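MutT/nudix family protein (Shewanella oneidensis, PDB 3GZ5) probably represses genes of NAD metabolism as an ADP-ribose-responsive transcriptional regulator that joins a Nudix domain to a DNA-binding winged helix domain. Local coordinates at residues 172-184 and 193-206. Sequence-based numbering, arbitrary orientation.
Sequences EPFTLPELQHVHE and GKSFRRRVEQADLL
The two consecutive helices of a winged helix-turn-helix domain meet here through Phe196, a knob from helix 193-203 set among Leu176, Leu179, Gln180 and His183 of helix 176-184. The segment axes cross at 109° and approach to 11.0 Å. With CG anti to the backbone N (chi1 -172°), the Phe196 ring reaches across and turns its edge to the imidazole face of His183, CZ lying 3.8 Å above that plane, an edge-to-face pair tilted by 61°. Leu179 CG meets the Phe196 rim in plane. Toward the wing, Leu176 CD1 packs on Val200 CG1 (3.9 Å) and Leu206 CD1, while Leu206 CD2 abuts the edge of Phe174 at CZ (3.6 Å). Polar groups border this apolar centre: Arg197 NH1 gives a bent bond to Gln180 OE1 (2.8 Å) and a straighter one to Gly193 O (3.2 Å), and Gln180 NE2 donates to Glu184 OE1 (3.0 Å). A leucine in place of Arg197 would probably leave Gln180 OE1 and Gly193 O without this donor, the amide then held through Gln180 NE2 and Glu184. Glu184 OE1 also accepts from Ile191 N, tying in the inter-helix turn, an arrangement in keeping with the helix-turn-helix of the NrtR winged helix family.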
loop_
_atom_site.group_PDB
_atom_site.type_symbol
_atom_site.label_atom_id
_atom_site.label_comp_id
_atom_site.label_asym_id
_atom_site.label_seq_id
_atom_site.Cartn_x
_atom_site.Cartn_y
_atom_site.Cartn_z
ATOM N N GLU B 172 -0.162 26.190 -5.762
ATOM C CA GLU B 172 0.464 26.780 -4.600
ATOM C C GLU B 172 0.712 28.259 -4.919
ATOM O O GLU B 172 1.118 28.571 -6.039
ATOM C CB GLU B 172 1.775 26.047 -4.318
ATOM C CG GLU B 172 1.964 25.618 -2.873
ATOM C CD GLU B 172 1.522 24.186 -2.580
ATOM O OE1 GLU B 172 0.652 23.622 -3.303
ATOM O OE2 GLU B 172 2.048 23.620 -1.599
ATOM N N PRO B 173 0.435 29.177 -3.968
ATOM C CA PRO B 173 -0.160 28.950 -2.643
ATOM C C PRO B 173 -1.682 28.783 -2.723
ATOM O O PRO B 173 -2.305 29.216 -3.702
ATOM C CB PRO B 173 0.172 30.240 -1.891
ATOM C CG PRO B 173 0.147 31.291 -2.954
ATOM C CD PRO B 173 0.712 30.609 -4.201
ATOM N N PHE B 174 -2.270 28.162 -1.706
ATOM C CA PHE B 174 -3.726 27.997 -1.647
ATOM C C PHE B 174 -4.288 28.504 -0.318
ATOM O O PHE B 174 -3.549 28.698 0.645
ATOM C CB PHE B 174 -4.111 26.514 -1.839
ATOM C CG PHE B 174 -3.422 25.583 -0.875
ATOM C CD1 PHE B 174 -2.349 24.814 -1.291
ATOM C CD2 PHE B 174 -3.826 25.505 0.459
ATOM C CE1 PHE B 174 -1.709 23.968 -0.408
ATOM C CE2 PHE B 174 -3.187 24.674 1.348
ATOM C CZ PHE B 174 -2.131 23.897 0.913
ATOM N N THR B 175 -5.603 28.693 -0.259
ATOM C CA THR B 175 -6.242 29.094 0.995
ATOM C C THR B 175 -6.736 27.872 1.716
ATOM O O THR B 175 -6.857 26.797 1.148
ATOM C CB THR B 175 -7.418 30.059 0.775
ATOM O OG1 THR B 175 -8.429 29.408 -0.008
ATOM C CG2 THR B 175 -6.945 31.332 0.066
ATOM N N LEU B 176 -7.001 28.038 2.992
ATOM C CA LEU B 176 -7.453 26.941 3.806
ATOM C C LEU B 176 -8.882 26.481 3.476
ATOM O O LEU B 176 -9.167 25.300 3.576
ATOM C CB LEU B 176 -7.270 27.311 5.267
ATOM C CG LEU B 176 -6.920 26.084 6.088
ATOM C CD1 LEU B 176 -5.660 26.324 6.872
ATOM C CD2 LEU B 176 -8.103 25.783 6.987
ATOM N N PRO B 177 -9.793 27.414 3.113
ATOM C CA PRO B 177 -11.056 27.023 2.486
ATOM C C PRO B 177 -10.941 26.188 1.198
ATOM O O PRO B 177 -11.771 25.310 0.987
ATOM C CB PRO B 177 -11.723 28.374 2.181
ATOM C CG PRO B 177 -11.189 29.277 3.231
ATOM C CD PRO B 177 -9.757 28.867 3.373
ATOM N N GLU B 178 -9.966 26.483 0.339
ATOM C CA GLU B 178 -9.665 25.630 -0.824
ATOM C C GLU B 178 -9.310 24.199 -0.403
ATOM O O GLU B 178 -9.812 23.226 -0.976
ATOM C CB GLU B 178 -8.491 26.190 -1.623
ATOM C CG GLU B 178 -8.763 27.465 -2.393
ATOM C CD GLU B 178 -7.513 27.954 -3.120
ATOM O OE1 GLU B 178 -7.447 29.155 -3.469
ATOM O OE2 GLU B 178 -6.598 27.131 -3.345
ATOM N N LEU B 179 -8.430 24.093 0.590
ATOM C CA LEU B 179 -7.942 22.823 1.068
ATOM C C LEU B 179 -9.087 22.033 1.680
ATOM O O LEU B 179 -9.250 20.844 1.417
ATOM C CB LEU B 179 -6.848 23.051 2.105
ATOM C CG LEU B 179 -6.215 21.791 2.684
ATOM C CD1 LEU B 179 -5.529 20.938 1.593
ATOM C CD2 LEU B 179 -5.255 22.125 3.848
ATOM N N GLN B 180 -9.884 22.706 2.510
ATOM C CA GLN B 180 -11.064 22.094 3.101
ATOM C C GLN B 180 -12.003 21.558 2.025
ATOM O O GLN B 180 -12.489 20.438 2.128
ATOM C CB GLN B 180 -11.804 23.100 3.995
ATOM C CG GLN B 180 -13.021 22.498 4.657
ATOM C CD GLN B 180 -13.663 23.434 5.652
ATOM O OE1 GLN B 180 -12.973 24.197 6.337
ATOM N NE2 GLN B 180 -14.979 23.367 5.758
ATOM N N HIS B 181 -12.250 22.353 0.992
ATOM C CA HIS B 181 -13.152 21.927 -0.064
ATOM C C HIS B 181 -12.681 20.685 -0.835
ATOM O O HIS B 181 -13.483 19.787 -1.112
ATOM C CB HIS B 181 -13.514 23.063 -1.014
ATOM C CG HIS B 181 -14.633 22.706 -1.947
ATOM N ND1 HIS B 181 -15.880 22.309 -1.499
ATOM C CD2 HIS B 181 -14.684 22.642 -3.298
ATOM C CE1 HIS B 181 -16.653 22.031 -2.534
ATOM N NE2 HIS B 181 -15.952 22.224 -3.639
ATOM N N VAL B 182 -11.392 20.615 -1.170
ATOM C CA VAL B 182 -10.861 19.398 -1.805
ATOM C C VAL B 182 -11.086 18.181 -0.922
ATOM O O VAL B 182 -11.434 17.123 -1.441
ATOM C CB VAL B 182 -9.347 19.458 -2.163
ATOM C CG1 VAL B 182 -9.003 18.261 -3.040
ATOM C CG2 VAL B 182 -9.013 20.710 -2.913
ATOM N N HIS B 183 -10.861 18.315 0.385
ATOM C CA HIS B 183 -11.099 17.199 1.317
ATOM C C HIS B 183 -12.602 16.798 1.349
ATOM O O HIS B 183 -12.938 15.605 1.374
ATOM C CB HIS B 183 -10.621 17.530 2.743
ATOM C CG HIS B 183 -9.129 17.493 2.931
ATOM N ND1 HIS B 183 -8.505 16.595 3.770
ATOM C CD2 HIS B 183 -8.143 18.278 2.431
ATOM C CE1 HIS B 183 -7.202 16.812 3.767
ATOM N NE2 HIS B 183 -6.955 17.830 2.963
ATOM N N GLU B 184 -13.486 17.801 1.359
ATOM C CA GLU B 184 -14.935 17.573 1.291
ATOM C C GLU B 184 -15.329 16.830 0.008
ATOM O O GLU B 184 -16.094 15.883 0.063
ATOM C CB GLU B 184 -15.714 18.892 1.430
ATOM C CG GLU B 184 -15.633 19.477 2.827
ATOM C CD GLU B 184 -16.234 20.874 2.956
ATOM O OE1 GLU B 184 -16.378 21.345 4.100
ATOM O OE2 GLU B 184 -16.564 21.510 1.936
ATOM N N GLY B 193 -15.494 22.863 9.501
ATOM C CA GLY B 193 -14.452 23.886 9.310
ATOM C C GLY B 193 -13.466 24.182 10.435
ATOM O O GLY B 193 -12.270 24.381 10.192
ATOM N N LYS B 194 -13.969 24.208 11.665
ATOM C CA LYS B 194 -13.208 24.677 12.822
ATOM C C LYS B 194 -12.408 23.545 13.461
ATOM O O LYS B 194 -11.325 23.777 14.016
ATOM C CB LYS B 194 -14.168 25.329 13.826
ATOM C CG LYS B 194 -13.631 25.510 15.244
ATOM C CD LYS B 194 -13.159 26.938 15.496
ATOM C CE LYS B 194 -13.401 27.347 16.949
ATOM N NZ LYS B 194 -12.687 26.463 17.923
ATOM N N SER B 195 -12.950 22.328 13.391
ATOM C CA SER B 195 -12.184 21.132 13.726
ATOM C C SER B 195 -11.001 20.989 12.742
ATOM O O SER B 195 -9.860 20.768 13.152
ATOM C CB SER B 195 -13.062 19.874 13.665
ATOM O OG SER B 195 -14.237 20.007 14.442
ATOM N N PHE B 196 -11.302 21.127 11.449
ATOM C CA PHE B 196 -10.311 21.001 10.379
ATOM C C PHE B 196 -9.136 21.955 10.565
ATOM O O PHE B 196 -7.992 21.506 10.621
ATOM C CB PHE B 196 -10.966 21.213 9.006
ATOM C CG PHE B 196 -10.054 20.912 7.841
ATOM C CD1 PHE B 196 -9.563 19.613 7.631
ATOM C CD2 PHE B 196 -9.692 21.921 6.943
ATOM C CE1 PHE B 196 -8.723 19.327 6.541
ATOM C CE2 PHE B 196 -8.853 21.641 5.848
ATOM C CZ PHE B 196 -8.370 20.339 5.654
ATOM N N ARG B 197 -9.437 23.254 10.674
ATOM C CA ARG B 197 -8.458 24.297 11.029
ATOM C C ARG B 197 -7.632 23.989 12.270
ATOM O O ARG B 197 -6.408 24.138 12.250
ATOM C CB ARG B 197 -9.132 25.654 11.168
ATOM C CG ARG B 197 -9.221 26.399 9.866
ATOM C CD ARG B 197 -10.331 27.418 9.879
ATOM N NE ARG B 197 -10.532 28.033 8.566
ATOM C CZ ARG B 197 -11.246 27.501 7.572
ATOM N NH1 ARG B 197 -11.837 26.310 7.711
ATOM N NH2 ARG B 197 -11.358 28.158 6.421
ATOM N N ARG B 198 -8.293 23.548 13.335
ATOM C CA ARG B 198 -7.606 23.052 14.540
ATOM C C ARG B 198 -6.590 21.925 14.230
ATOM O O ARG B 198 -5.450 21.969 14.689
ATOM C CB ARG B 198 -8.642 22.612 15.598
ATOM C CG ARG B 198 -8.122 21.752 16.772
ATOM C CD ARG B 198 -9.001 21.856 18.064
ATOM N NE ARG B 198 -10.445 21.746 17.805
ATOM C CZ ARG B 198 -11.264 22.788 17.613
ATOM N NH1 ARG B 198 -12.561 22.583 17.371
ATOM N NH2 ARG B 198 -10.786 24.036 17.649
ATOM N N ARG B 199 -7.010 20.923 13.458
ATOM C CA ARG B 199 -6.102 19.822 13.080
ATOM C C ARG B 199 -4.950 20.290 12.172
ATOM O O ARG B 199 -3.793 19.918 12.393
ATOM C CB ARG B 199 -6.872 18.636 12.481
ATOM C CG ARG B 199 -7.168 17.501 13.499
ATOM C CD ARG B 199 -8.303 16.557 13.042
ATOM N NE ARG B 199 -7.837 15.407 12.251
ATOM C CZ ARG B 199 -7.661 15.410 10.925
ATOM N NH1 ARG B 199 -7.902 16.505 10.204
ATOM N NH2 ARG B 199 -7.241 14.312 10.314
ATOM N N VAL B 200 -5.261 21.134 11.190
ATOM C CA VAL B 200 -4.232 21.708 10.323
ATOM C C VAL B 200 -3.135 22.427 11.133
ATOM O O VAL B 200 -1.948 22.096 10.990
ATOM C CB VAL B 200 -4.819 22.656 9.250
ATOM C CG1 VAL B 200 -3.711 23.428 8.561
ATOM C CG2 VAL B 200 -5.630 21.881 8.225
ATOM N N GLU B 201 -3.549 23.373 11.987
ATOM C CA GLU B 201 -2.640 24.208 12.776
ATOM C C GLU B 201 -1.718 23.379 13.656
ATOM O O GLU B 201 -0.550 23.728 13.846
ATOM C CB GLU B 201 -3.407 25.238 13.617
ATOM C CG GLU B 201 -4.042 26.387 12.785
ATOM C CD GLU B 201 -4.777 27.459 13.628
ATOM O OE1 GLU B 201 -4.234 27.930 14.657
ATOM O OE2 GLU B 201 -5.901 27.856 13.238
ATOM N N GLN B 202 -2.228 22.262 14.156
ATOM C CA GLN B 202 -1.464 21.402 15.047
ATOM C C GLN B 202 -0.528 20.433 14.314
ATOM O O GLN B 202 0.548 20.106 14.818
ATOM C CB GLN B 202 -2.417 20.665 15.988
ATOM C CG GLN B 202 -2.918 21.568 17.122
ATOM C CD GLN B 202 -4.255 21.135 17.705
ATOM O OE1 GLN B 202 -5.118 21.976 17.978
ATOM N NE2 GLN B 202 -4.435 19.824 17.903
ATOM N N ALA B 203 -0.943 19.987 13.128
ATOM C CA ALA B 203 -0.086 19.223 12.223
ATOM C C ALA B 203 1.159 20.041 11.896
ATOM O O ALA B 203 2.259 19.502 11.777
ATOM C CB ALA B 203 -0.825 18.895 10.965
ATOM N N ASP B 204 0.979 21.350 11.754
ATOM C CA ASP B 204 2.105 22.223 11.554
ATOM C C ASP B 204 2.785 21.914 10.207
ATOM O O ASP B 204 4.017 21.774 10.119
ATOM C CB ASP B 204 3.064 22.009 12.718
ATOM C CG ASP B 204 4.078 23.079 12.817
ATOM O OD1 ASP B 204 3.689 24.261 12.681
ATOM O OD2 ASP B 204 5.261 22.727 13.010
ATOM N N LEU B 205 1.952 21.813 9.172
ATOM C CA LEU B 205 2.340 21.315 7.844
ATOM C C LEU B 205 2.256 22.357 6.753
ATOM O O LEU B 205 2.743 22.138 5.631
ATOM C CB LEU B 205 1.446 20.136 7.445
ATOM C CG LEU B 205 1.704 18.827 8.182
ATOM C CD1 LEU B 205 0.570 17.845 7.886
ATOM C CD2 LEU B 205 3.070 18.248 7.774
ATOM N N LEU B 206 1.594 23.465 7.054
ATOM C CA LEU B 206 1.431 24.519 6.079
ATOM C C LEU B 206 2.358 25.679 6.433
ATOM O O LEU B 206 2.574 25.979 7.624
ATOM C CB LEU B 206 -0.023 24.993 6.039
ATOM C CG LEU B 206 -1.095 24.000 5.579
ATOM C CD1 LEU B 206 -2.463 24.697 5.524
ATOM C CD2 LEU B 206 -0.721 23.472 4.208
#